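Local atomic coordinates of putative 2,3,4,5-tetrahydropyridine-2-carboxylate N- succinyltransferase (Campylobacter jejuni, PDB entry 2RIJ), a protein that probably catalyses the succinyl-CoA-dependent conversion of cyclic tetrahydrodipicolinate into acyclic N-succinyl-L-2-amino-6-oxopimelate, an early step of lysine biosynthesis by the diaminopimelate pathway. Residues A[7-12]-A[60-65]; A[140-145]-A[165-170]; A[181-186]-A[195-200]; A[277-282]-A[289-294]. All coordinates share one frame; numbering follows the deposited sequence. Where two conformers were deposited one is given.

Contact 1 (A[7-12]-A[60-65])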
loop_
_atom_site.group_PDB
_atom_site.type_symbol
_atom_site.label_atom_id
_atom_site.label_comp_id
_atom_site.label_asym_id
_atom_site.label_seq_id
_atom_site.Cartn_x
_atom_site.Cartn_y
_atom_site.Cartn_z
ATOM N N GLU A 7 58.650 27.897 48.227
ATOM C CA GLU A 7 59.818 27.261 47.676
ATOM C C GLU A 7 60.185 25.920 48.346
ATOM O O GLU A 7 60.643 24.965 47.677
ATOM C CB GLU A 7 60.997 28.218 47.787
ATOM C CG GLU A 7 62.330 27.572 47.500
ATOM C CD GLU A 7 63.487 28.521 47.720
ATOM O OE1 GLU A 7 63.893 28.735 48.893
ATOM O OE2 GLU A 7 63.986 29.050 46.716
ATOM N N ASP A 8 60.064 25.870 49.674
ATOM C CA ASP A 8 60.301 24.626 50.430
ATOM C C ASP A 8 59.275 23.607 49.951
ATOM O O ASP A 8 59.595 22.449 49.752
ATOM C CB ASP A 8 60.074 24.837 51.925
ATOM C CG ASP A 8 61.152 25.665 52.595
ATOM O OD1 ASP A 8 62.300 25.719 52.064
ATOM O OD2 ASP A 8 60.846 26.224 53.686
ATOM N N PHE A 9 58.039 24.076 49.807
ATOM C CA PHE A 9 56.917 23.246 49.368
ATOM C C PHE A 9 57.189 22.600 48.001
ATOM O O PHE A 9 57.033 21.383 47.845
ATOM C CB PHE A 9 55.651 24.079 49.297
ATOM C CG PHE A 9 54.447 23.316 48.823
ATOM C CD1 PHE A 9 53.737 22.524 49.697
ATOM C CD2 PHE A 9 54.037 23.382 47.505
ATOM C CE1 PHE A 9 52.608 21.831 49.284
ATOM C CE2 PHE A 9 52.918 22.696 47.078
ATOM C CZ PHE A 9 52.201 21.919 47.976
ATOM N N LEU A 10 57.631 23.414 47.036
ATOM C CA LEU A 10 57.983 22.895 45.732
ATOM C C LEU A 10 59.165 21.920 45.752
ATOM O O LEU A 10 59.122 20.926 45.047
ATOM C CB LEU A 10 58.222 24.020 44.729
ATOM C CG LEU A 10 57.017 24.863 44.323
ATOM C CD1 LEU A 10 57.490 25.956 43.335
ATOM C CD2 LEU A 10 55.859 24.049 43.727
ATOM N N LEU A 11 60.198 22.153 46.550
ATOM C CA LEU A 11 61.276 21.144 46.693
ATOM C C LEU A 11 60.778 19.826 47.309
ATOM O O LEU A 11 61.267 18.742 46.959
ATOM C CB LEU A 11 62.482 21.678 47.508
ATOM C CG LEU A 11 63.597 20.644 47.909
ATOM C CD1 LEU A 11 64.270 20.022 46.653
ATOM C CD2 LEU A 11 64.696 21.159 48.957
ATOM N N LEU A 12 59.845 19.917 48.252
ATOM C CA LEU A 12 59.262 18.719 48.844
ATOM C C LEU A 12 58.553 17.892 47.743
ATOM O O LEU A 12 58.712 16.669 47.674
ATOM C CB LEU A 12 58.280 19.077 49.972
ATOM C CG LEU A 12 57.526 17.878 50.565
ATOM C CD1 LEU A 12 58.491 16.800 51.093
ATOM C CD2 LEU A 12 56.494 18.312 51.598
ATOM N N ALA A 60 48.270 16.024 45.287
ATOM C CA ALA A 60 48.221 14.561 45.245
ATOM C C ALA A 60 49.524 13.974 45.842
ATOM O O ALA A 60 49.483 13.028 46.606
ATOM C CB ALA A 60 48.027 14.093 43.798
ATOM N N ALA A 61 50.656 14.593 45.535
ATOM C CA ALA A 61 51.974 14.145 46.012
ATOM C C ALA A 61 52.026 14.203 47.542
ATOM O O ALA A 61 52.507 13.263 48.171
ATOM C CB ALA A 61 53.086 14.996 45.419
ATOM N N ILE A 62 51.497 15.295 48.120
ATOM C CA ILE A 62 51.481 15.486 49.577
ATOM C C ILE A 62 50.644 14.387 50.207
ATOM O O ILE A 62 51.048 13.831 51.191
ATOM C CB ILE A 62 50.951 16.895 50.015
ATOM C CG1 ILE A 62 51.874 18.032 49.536
ATOM C CG2 ILE A 62 50.750 16.958 51.523
ATOM C CD1 ILE A 62 53.390 17.852 49.894
HETATM N N MSE A 63 49.503 14.044 49.621
HETATM C CA MSE A 63 48.608 13.010 50.161
HETATM C C MSE A 63 49.220 11.627 50.094
HETATM O O MSE A 63 49.171 10.863 51.041
HETATM C CB MSE A 63 47.292 12.943 49.374
HETATM C CG MSE A 63 46.403 14.146 49.502
HETATM SE SE MSE A 63 46.075 14.722 51.336
HETATM C CE MSE A 63 45.772 13.008 52.243
ATOM N N LEU A 64 49.783 11.296 48.938
ATOM C CA LEU A 64 50.468 10.017 48.757
ATOM C C LEU A 64 51.641 9.902 49.731
ATOM O O LEU A 64 51.879 8.834 50.331
ATOM C CB LEU A 64 50.955 9.872 47.318
ATOM C CG LEU A 64 49.797 9.690 46.318
ATOM C CD1 LEU A 64 50.317 9.816 44.895
ATOM C CD2 LEU A 64 49.069 8.351 46.579
ATOM N N GLU A 65 52.383 10.996 49.891
ATOM C CA GLU A 65 53.491 11.010 50.849
ATOM C C GLU A 65 53.034 10.840 52.322
ATOM O O GLU A 65 53.747 10.262 53.115
ATOM C CB GLU A 65 54.319 12.265 50.669
ATOM C CG GLU A 65 55.497 12.401 51.615
ATOM C CD GLU A 65 56.603 11.370 51.396
ATOM O OE1 GLU A 65 56.603 10.631 50.379
ATOM O OE2 GLU A 65 57.509 11.320 52.260
#
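Ile62 meets Phe9 and Leu12 where two helices of the N-terminal domain, 6-17 and 57-69, come together in an apolar patch that Ile13 and Ile16 of the first helix extend. Phe9 and Leu12 are three residues apart, so their side chains leave the same flank and receive Ile62 between them. Followed outward from CB, Ile62 puts its CG2 branch anti to the backbone N, while CG1 stands anti to the carbonyl carbon (chi1 -64°) and carries the longer arm across the gap. CG1 lies 3.9 Å from Phe9 CE1, the ring being approached obliquely. At the tip, Ile62 CD1 touches both partners: it stays 4.1 Å from Phe9 CE1 and closes to 3.6 Å on Leu12 CD2. The Leu12 side chain crosses that of Ile62 at about a right angle, and the two terminal methyls, CD2 and CD1, do the touching. Leu12 points its CB toward the helix of Ile62, whereas the Phe9 ring gets there by its length, with CG anti to the backbone N (chi1 179°).

The backbones remain well separated, with Leu12 CA 8.5 Å from Ile62 CA, and apolar side chains alone span the interval. Helix 87-96 adds Ala93 and Cys96 to the patch, and Phe100 sets its ring edge-to-face with that of Phe9. Glu65 forms a salt bridge from OE1 to Lys19 NZ.

Contact 2 (A[140-145]-A[165-170])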
loop_
_atom_site.group_PDB
_atom_site.type_symbol
_atom_site.label_atom_id
_atom_site.label_comp_id
_atom_site.label_asym_id
_atom_site.label_seq_id
_atom_site.Cartn_x
_atom_site.Cartn_y
_atom_site.Cartn_z
ATOM N N SER A 140 36.764 3.667 43.558
ATOM C CA SER A 140 37.194 4.086 42.236
ATOM C C SER A 140 36.019 4.151 41.249
ATOM O O SER A 140 36.003 5.014 40.396
ATOM C CB SER A 140 38.337 3.246 41.684
ATOM O OG SER A 140 37.918 1.947 41.402
ATOM N N ILE A 141 35.021 3.279 41.392
ATOM C CA ILE A 141 33.801 3.402 40.589
ATOM C C ILE A 141 33.179 4.782 40.829
ATOM O O ILE A 141 32.794 5.482 39.885
ATOM C CB ILE A 141 32.709 2.327 40.932
ATOM C CG1 ILE A 141 33.201 0.934 40.592
ATOM C CG2 ILE A 141 31.407 2.634 40.145
ATOM C CD1 ILE A 141 32.397 -0.193 41.230
ATOM N N TYR A 142 33.082 5.173 42.086
ATOM C CA TYR A 142 32.474 6.477 42.418
ATOM C C TYR A 142 33.303 7.660 41.888
ATOM O O TYR A 142 32.733 8.633 41.342
ATOM C CB TYR A 142 32.197 6.584 43.911
ATOM C CG TYR A 142 30.824 6.102 44.304
ATOM C CD1 TYR A 142 30.582 4.774 44.540
ATOM C CD2 TYR A 142 29.743 6.985 44.338
ATOM C CE1 TYR A 142 29.320 4.331 44.864
ATOM C CE2 TYR A 142 28.478 6.547 44.668
ATOM C CZ TYR A 142 28.282 5.225 44.943
ATOM O OH TYR A 142 27.030 4.755 45.270
ATOM N N LEU A 143 34.636 7.557 41.950
ATOM C CA LEU A 143 35.477 8.604 41.358
ATOM C C LEU A 143 35.218 8.730 39.822
ATOM O O LEU A 143 35.133 9.851 39.280
ATOM C CB LEU A 143 36.944 8.357 41.638
ATOM C CG LEU A 143 37.930 9.388 41.103
ATOM C CD1 LEU A 143 37.590 10.813 41.495
ATOM C CD2 LEU A 143 39.318 8.994 41.578
ATOM N N LYS A 144 35.158 7.595 39.128
ATOM C CA LYS A 144 34.834 7.544 37.710
ATOM C C LYS A 144 33.446 8.171 37.414
ATOM O O LYS A 144 33.313 8.999 36.530
ATOM C CB LYS A 144 34.916 6.102 37.214
ATOM C CG LYS A 144 36.385 5.563 37.139
ATOM C CD LYS A 144 36.475 4.055 36.971
ATOM C CE LYS A 144 37.909 3.582 36.712
ATOM N NZ LYS A 144 38.381 3.911 35.362
ATOM N N LEU A 145 32.436 7.829 38.202
ATOM C CA LEU A 145 31.099 8.399 37.979
ATOM C C LEU A 145 31.125 9.907 38.145
ATOM O O LEU A 145 30.503 10.610 37.369
ATOM C CB LEU A 145 30.078 7.747 38.891
ATOM C CG LEU A 145 29.762 6.259 38.597
ATOM C CD1 LEU A 145 28.820 5.669 39.661
ATOM C CD2 LEU A 145 29.225 6.007 37.147
ATOM N N GLY A 165 29.259 -5.446 39.058
ATOM C CA GLY A 165 29.634 -6.541 39.928
ATOM C C GLY A 165 30.223 -6.122 41.257
ATOM O O GLY A 165 30.198 -6.884 42.212
ATOM N N LEU A 166 30.808 -4.933 41.312
ATOM C CA LEU A 166 31.434 -4.436 42.524
ATOM C C LEU A 166 30.448 -3.728 43.484
ATOM O O LEU A 166 30.637 -3.728 44.709
ATOM C CB LEU A 166 32.566 -3.471 42.144
ATOM C CG LEU A 166 33.846 -4.132 41.576
ATOM C CD1 LEU A 166 34.973 -3.135 41.472
ATOM C CD2 LEU A 166 34.319 -5.310 42.395
ATOM N N LEU A 167 29.427 -3.091 42.921
ATOM C CA LEU A 167 28.462 -2.318 43.708
ATOM C C LEU A 167 27.444 -3.254 44.383
ATOM O O LEU A 167 27.049 -4.255 43.800
ATOM C CB LEU A 167 27.768 -1.298 42.800
ATOM C CG LEU A 167 28.664 -0.213 42.164
ATOM C CD1 LEU A 167 27.871 0.580 41.189
ATOM C CD2 LEU A 167 29.316 0.730 43.225
ATOM N N SER A 168 27.051 -2.943 45.617
ATOM C CA SER A 168 26.005 -3.662 46.331
ATOM C C SER A 168 24.637 -3.067 46.034
ATOM O O SER A 168 24.472 -1.845 46.016
ATOM C CB SER A 168 26.239 -3.580 47.841
ATOM O OG SER A 168 27.468 -4.143 48.178
ATOM N N ASN A 169 23.673 -3.939 45.767
ATOM C CA ASN A 169 22.263 -3.560 45.682
ATOM C C ASN A 169 21.783 -3.257 47.094
ATOM O O ASN A 169 21.817 -4.116 47.973
ATOM C CB ASN A 169 21.419 -4.682 45.048
ATOM C CG ASN A 169 19.989 -4.270 44.786
ATOM O OD1 ASN A 169 19.719 -3.103 44.456
ATOM N ND2 ASN A 169 19.047 -5.209 44.955
ATOM N N VAL A 170 21.334 -2.030 47.297
ATOM C CA VAL A 170 20.936 -1.555 48.631
ATOM C C VAL A 170 19.630 -0.783 48.508
ATOM O O VAL A 170 19.245 -0.355 47.416
ATOM C CB VAL A 170 22.033 -0.685 49.309
ATOM C CG1 VAL A 170 23.351 -1.510 49.526
ATOM C CG2 VAL A 170 22.323 0.591 48.499
#
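Ile141 and Leu166 mark the nearest backbone approach, their CA atoms 8.4 Å apart, where helix 138-149 passes the end of the short helix 163-166 and the chain turns extended from Leu167 onward. Ile141 does most of the touching. Its CG1 arm stands anti to the carbonyl carbon and continues extended (chi2 164°), which carries CD1 away from the helix and into the angle between two successive leucines. There Ile141 CD1 lies 3.4 Å from Leu166 CB, tighter than an ordinary carbon-carbon contact, and also 3.9 Å from Leu166 CD1. Ile141 CD1 is also 3.8 Å from Leu167 CD2. The shorter Ile141 branch, CG2, brushes Leu167 CD2 at 4.2 Å.

Here the helix that lies on the antiparallel sheet of the N-terminal domain, with Leu143 on strands 43-48 and 124-129, packs on the C-terminal end of helix 163-166 and the link to strand 170-173. Leu167 is the buried member of the leucine pair; Leu166 is exposed at the margin.

Tyr142 adds a second wall. Its CE1 comes 4.0 Å from Leu167 CD2, an oblique approach to the ring, so this one methyl is shared between the aromatic ring and Ile141. Strand 43-48 lies against the same tyrosine through Gln45 and Ala46. Farther along the extended chain, Asn169 ND2 donates to Asp216 O and Thr218 O of a neighbouring subunit.

Contact 3 (A[181-186]-A[195-200])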
loop_
_atom_site.group_PDB
_atom_site.type_symbol
_atom_site.label_atom_id
_atom_site.label_comp_id
_atom_site.label_asym_id
_atom_site.label_seq_id
_atom_site.Cartn_x
_atom_site.Cartn_y
_atom_site.Cartn_z
ATOM N N GLU A 181 19.712 -6.676 54.105
ATOM C CA GLU A 181 19.717 -7.663 55.177
ATOM C C GLU A 181 19.499 -6.991 56.532
ATOM O O GLU A 181 18.936 -7.581 57.453
ATOM C CB GLU A 181 21.006 -8.483 55.146
ATOM C CG GLU A 181 20.988 -9.731 56.038
ATOM C CD GLU A 181 19.706 -10.605 55.892
ATOM O OE1 GLU A 181 19.291 -10.987 54.764
ATOM O OE2 GLU A 181 19.114 -10.923 56.944
ATOM N N TYR A 182 19.907 -5.737 56.639
ATOM C CA TYR A 182 19.640 -4.962 57.841
ATOM C C TYR A 182 18.115 -4.705 58.019
ATOM O O TYR A 182 17.573 -4.779 59.130
ATOM C CB TYR A 182 20.431 -3.642 57.820
ATOM C CG TYR A 182 20.084 -2.770 58.986
ATOM C CD1 TYR A 182 20.726 -2.931 60.208
ATOM C CD2 TYR A 182 19.057 -1.841 58.890
ATOM C CE1 TYR A 182 20.410 -2.144 61.283
ATOM C CE2 TYR A 182 18.717 -1.067 59.960
ATOM C CZ TYR A 182 19.410 -1.213 61.149
ATOM O OH TYR A 182 19.056 -0.444 62.209
ATOM N N LEU A 183 17.435 -4.391 56.923
ATOM C CA LEU A 183 16.010 -4.191 56.950
ATOM C C LEU A 183 15.297 -5.487 57.298
ATOM O O LEU A 183 14.326 -5.493 58.056
ATOM C CB LEU A 183 15.515 -3.629 55.602
ATOM C CG LEU A 183 15.878 -2.207 55.221
ATOM C CD1 LEU A 183 15.391 -1.933 53.780
ATOM C CD2 LEU A 183 15.306 -1.138 56.176
ATOM N N ARG A 184 15.751 -6.597 56.732
ATOM C CA ARG A 184 15.133 -7.895 57.025
ATOM C C ARG A 184 15.320 -8.220 58.500
ATOM O O ARG A 184 14.366 -8.600 59.174
ATOM C CB ARG A 184 15.744 -8.997 56.156
ATOM C CG ARG A 184 15.418 -8.846 54.661
ATOM C CD ARG A 184 16.120 -9.940 53.829
ATOM N NE ARG A 184 16.108 -9.576 52.419
ATOM C CZ ARG A 184 17.190 -9.376 51.683
ATOM N NH1 ARG A 184 18.398 -9.584 52.180
ATOM N NH2 ARG A 184 17.046 -8.963 50.448
ATOM N N ALA A 185 16.556 -8.086 58.986
ATOM C CA ALA A 185 16.881 -8.398 60.395
ATOM C C ALA A 185 16.102 -7.536 61.415
ATOM O O ALA A 185 15.826 -7.981 62.530
ATOM C CB ALA A 185 18.389 -8.267 60.652
ATOM N N ASN A 186 15.751 -6.319 61.033
ATOM C CA ASN A 186 15.105 -5.366 61.911
ATOM C C ASN A 186 13.661 -5.048 61.575
ATOM O O ASN A 186 13.054 -4.206 62.212
ATOM C CB ASN A 186 15.945 -4.111 61.908
ATOM C CG ASN A 186 17.292 -4.348 62.564
ATOM O OD1 ASN A 186 17.359 -4.369 63.774
ATOM N ND2 ASN A 186 18.338 -4.614 61.787
ATOM N N GLN A 195 8.968 2.732 63.150
ATOM C CA GLN A 195 10.212 3.386 62.816
ATOM C C GLN A 195 10.757 2.807 61.495
ATOM O O GLN A 195 11.941 2.805 61.288
ATOM C CB GLN A 195 11.238 3.119 63.918
ATOM C CG GLN A 195 10.883 3.640 65.320
ATOM C CD GLN A 195 11.968 3.306 66.333
ATOM O OE1 GLN A 195 12.809 4.143 66.641
ATOM N NE2 GLN A 195 11.977 2.063 66.822
ATOM N N TYR A 196 9.895 2.263 60.640
ATOM C CA TYR A 196 10.381 1.651 59.383
ATOM C C TYR A 196 10.859 2.779 58.461
ATOM O O TYR A 196 10.094 3.712 58.186
ATOM C CB TYR A 196 9.283 0.788 58.714
ATOM C CG TYR A 196 9.832 -0.057 57.564
ATOM C CD1 TYR A 196 10.702 -1.104 57.822
ATOM C CD2 TYR A 196 9.505 0.213 56.244
ATOM C CE1 TYR A 196 11.260 -1.858 56.819
ATOM C CE2 TYR A 196 10.046 -0.563 55.192
ATOM C CZ TYR A 196 10.937 -1.602 55.503
ATOM O OH TYR A 196 11.521 -2.356 54.521
ATOM N N PRO A 197 12.110 2.713 57.972
ATOM C CA PRO A 197 12.570 3.855 57.183
ATOM C C PRO A 197 11.875 3.954 55.841
ATOM O O PRO A 197 11.443 2.927 55.294
ATOM C CB PRO A 197 14.053 3.570 56.988
ATOM C CG PRO A 197 14.161 2.161 57.029
ATOM C CD PRO A 197 13.169 1.702 58.087
ATOM N N LYS A 198 11.728 5.182 55.331
ATOM C CA LYS A 198 11.110 5.398 54.047
ATOM C C LYS A 198 12.120 5.061 52.955
ATOM O O LYS A 198 13.153 5.752 52.802
ATOM C CB LYS A 198 10.649 6.835 53.854
ATOM C CG LYS A 198 10.162 7.078 52.400
ATOM C CD LYS A 198 9.556 8.405 52.221
ATOM C CE LYS A 198 10.629 9.509 52.322
ATOM N NZ LYS A 198 11.468 9.672 51.119
ATOM N N ILE A 199 11.783 4.046 52.170
ATOM C CA ILE A 199 12.674 3.547 51.122
ATOM C C ILE A 199 12.240 4.139 49.784
ATOM O O ILE A 199 11.167 3.849 49.266
ATOM C CB ILE A 199 12.722 1.995 51.113
ATOM C CG1 ILE A 199 13.138 1.456 52.507
ATOM C CG2 ILE A 199 13.605 1.471 49.956
ATOM C CD1 ILE A 199 14.460 2.012 53.060
ATOM N N ASP A 200 13.093 4.983 49.226
ATOM C CA ASP A 200 12.787 5.616 47.955
ATOM C C ASP A 200 13.056 4.734 46.733
ATOM O O ASP A 200 12.382 4.874 45.704
ATOM C CB ASP A 200 13.544 6.922 47.848
ATOM C CG ASP A 200 13.120 7.897 48.923
ATOM O OD1 ASP A 200 11.894 8.023 49.190
ATOM O OD2 ASP A 200 14.026 8.472 49.531
#
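Leu183 of helix 180-192 packs against segment 195-200, where the chain returns along that helix toward strand 201-203, in the middle region of the family. Apolar contact joins the two segments. With CG anti to the carbonyl carbon (chi1 -70°), Leu183 parts its methyls between three residues. CD2 lies 3.6 Å from Pro197 CG, the two side chains running past each other in opposite directions, and 4.2 Å from Tyr196 CE1, oblique to the ring. Leu183 CD1 meets Ile199 CD1 tip to tip at 4.1 Å and lies 4.0 Å from Tyr196 OH, a van der Waals contact; the leucine and tyrosine side chains cross at about a right angle. Ile178 and Ala171 of adjoining strands also touch Leu183, and Ile213 of a neighbouring subunit packs on both Leu183 and Tyr196.

Polar bonds run within each segment. In the loop, Lys198 NZ forms a salt bridge to Asp200 OD1, on its syn lone pair, and a second to Asp174. On the helix, Arg184 NH2 bridges to Asp216 of the neighbouring subunit. Asn186 ND2 donates to Tyr182 O at 2.8 Å, on a carbonyl lone pair, while lying 3.2 Å above the plane of the Tyr182 ring, offset toward its rim.

Contact 4 (A[277-282]-A[289-294])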
loop_
_atom_site.group_PDB
_atom_site.type_symbol
_atom_site.label_atom_id
_atom_site.label_comp_id
_atom_site.label_asym_id
_atom_site.label_seq_id
_atom_site.Cartn_x
_atom_site.Cartn_y
_atom_site.Cartn_z
ATOM N N ALA A 277 9.836 9.788 23.972
ATOM C CA ALA A 277 10.746 9.258 22.977
ATOM C C ALA A 277 11.797 8.384 23.658
ATOM O O ALA A 277 12.144 8.561 24.835
ATOM C CB ALA A 277 11.410 10.374 22.164
ATOM N N SER A 278 12.317 7.440 22.897
ATOM C CA SER A 278 13.386 6.539 23.324
ATOM C C SER A 278 14.590 6.777 22.434
ATOM O O SER A 278 14.452 6.755 21.206
ATOM C CB SER A 278 12.967 5.063 23.150
ATOM O OG SER A 278 12.332 4.528 24.301
ATOM N N ILE A 279 15.761 6.949 23.038
ATOM C CA ILE A 279 17.030 6.860 22.347
ATOM C C ILE A 279 17.789 5.651 22.900
ATOM O O ILE A 279 18.189 5.646 24.060
ATOM C CB ILE A 279 17.889 8.130 22.468
ATOM C CG1 ILE A 279 17.100 9.352 22.011
ATOM C CG2 ILE A 279 19.188 7.999 21.655
ATOM C CD1 ILE A 279 17.766 10.682 22.346
ATOM N N LEU A 280 18.007 4.645 22.060
ATOM C CA LEU A 280 18.722 3.447 22.492
ATOM C C LEU A 280 20.224 3.760 22.581
ATOM O O LEU A 280 20.704 4.817 22.077
ATOM C CB LEU A 280 18.376 2.294 21.526
ATOM C CG LEU A 280 16.886 1.957 21.332
ATOM C CD1 LEU A 280 16.831 0.700 20.406
ATOM C CD2 LEU A 280 16.141 1.757 22.632
ATOM N N GLY A 281 21.007 2.903 23.243
ATOM C CA GLY A 281 22.394 3.297 23.526
ATOM C C GLY A 281 23.493 2.715 22.707
ATOM O O GLY A 281 24.480 3.385 22.392
ATOM N N VAL A 282 23.363 1.425 22.442
ATOM C CA VAL A 282 24.413 0.653 21.796
ATOM C C VAL A 282 23.782 -0.134 20.641
ATOM O O VAL A 282 22.733 -0.797 20.823
ATOM C CB VAL A 282 25.112 -0.306 22.799
ATOM C CG1 VAL A 282 26.291 -1.024 22.123
ATOM C CG2 VAL A 282 25.602 0.469 24.000
ATOM N N ASN A 289 28.544 -0.383 18.084
ATOM C CA ASN A 289 28.998 0.896 18.590
ATOM C C ASN A 289 27.884 1.688 19.295
ATOM O O ASN A 289 26.701 1.328 19.234
ATOM C CB ASN A 289 29.624 1.662 17.428
ATOM C CG ASN A 289 30.764 0.852 16.757
ATOM O OD1 ASN A 289 31.889 0.783 17.269
ATOM N ND2 ASN A 289 30.444 0.197 15.644
ATOM N N ALA A 290 28.282 2.753 19.975
ATOM C CA ALA A 290 27.365 3.564 20.777
ATOM C C ALA A 290 26.533 4.465 19.843
ATOM O O ALA A 290 27.008 4.877 18.804
ATOM C CB ALA A 290 28.187 4.393 21.788
ATOM N N ILE A 291 25.312 4.792 20.232
ATOM C CA ILE A 291 24.450 5.702 19.470
ATOM C C ILE A 291 24.641 7.169 19.892
ATOM O O ILE A 291 24.657 7.473 21.070
ATOM C CB ILE A 291 23.006 5.259 19.642
ATOM C CG1 ILE A 291 22.837 3.934 18.883
ATOM C CG2 ILE A 291 22.003 6.301 19.138
ATOM C CD1 ILE A 291 21.614 3.216 19.214
ATOM N N SER A 292 24.874 8.045 18.913
ATOM C CA SER A 292 24.974 9.487 19.097
ATOM C C SER A 292 23.928 10.170 18.220
ATOM O O SER A 292 23.724 9.762 17.092
ATOM C CB SER A 292 26.341 9.990 18.641
ATOM O OG SER A 292 27.398 9.459 19.407
ATOM N N VAL A 293 23.259 11.188 18.751
ATOM C CA VAL A 293 22.372 12.035 17.983
ATOM C C VAL A 293 23.079 13.385 17.895
ATOM O O VAL A 293 23.612 13.884 18.890
ATOM C CB VAL A 293 21.013 12.083 18.698
ATOM C CG1 VAL A 293 20.153 13.219 18.253
ATOM C CG2 VAL A 293 20.311 10.689 18.578
ATOM N N GLY A 294 23.116 13.975 16.715
ATOM C CA GLY A 294 23.899 15.196 16.514
ATOM C C GLY A 294 23.183 16.444 16.994
ATOM O O GLY A 294 22.246 16.392 17.764
#
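At a corner between two successive sides of a coil of the left-handed parallel beta-helix, the hexapeptide-repeat fold of this acyltransferase family, the chain makes an excursion between Val282 and Asn289. The two ends of that excursion, which link strand 278-279 to strand 292-293, run nearly antiparallel, 160° apart. A single beta bridge, Val282 with Ala290, draws their CA atoms to 4.3 Å. The one cross-segment hydrogen bond runs from Ile291 N to Gly281 O, 2.7 Å long and fairly straight (167°), although the donor stands above the carbonyl plane. Gly281 O also receives a CA-H...O contact from Ala290 CA at 3.3 Å. In the reverse direction, Val282 CA approaches Asn289 O.

From the bridge toward strands 278-279 and 292-293 the two chains diverge, and the side chains of Ile279, Ile291 and Val293 turn toward each other between the two sides. Ile291 carries most of this apolar contact. CG1 anti to the carbonyl carbon and the arm then extended (chi2 166°) put Ile291 CD1 beside Leu280 CB, 4.1 Å away, while Ile291 CG2 meets Ile279 CG2, also at 4.1 Å, in an oblique crossing. Ile279 CG2 also reaches Val293 CG2 at 4.2 Å.

Ser278, a predicted succinyl-CoA-binding residue, packs on Ala301 of a neighbouring subunit. Ser292 OG is hydrogen-bonded to Arg156. Leu280 O is buried against Ile291 without a polar partner, and its closest neighbours there include Ile291 CD1, 3.4 Å away.

How the contacts relate
The four contacts follow one another along the chain, each closing before the next opens, and none touches another. Contact 1 lies far out in the N-terminal domain, its centre about 45 Å from that of contact 4 in the beta-helix, on the opposite side of the chain's centre; Phe9 lies about 6 Å from a bound citrate, probably from the crystallisation liquor. Contact 2 is intermediate, its centre about 30 Å from that of contact 1, 24 Å from contact 4 and 22 Å from contact 3. Contacts 2, 3 and 4 meet a neighbouring subunit. Only contact 4 approaches the predicted active site: the Ile279 side chain is about 7 Å from that of Arg260, predicted to bind succinyl-CoA, and 10 Å from that of Glu258, the probable acyl-anhydride residue.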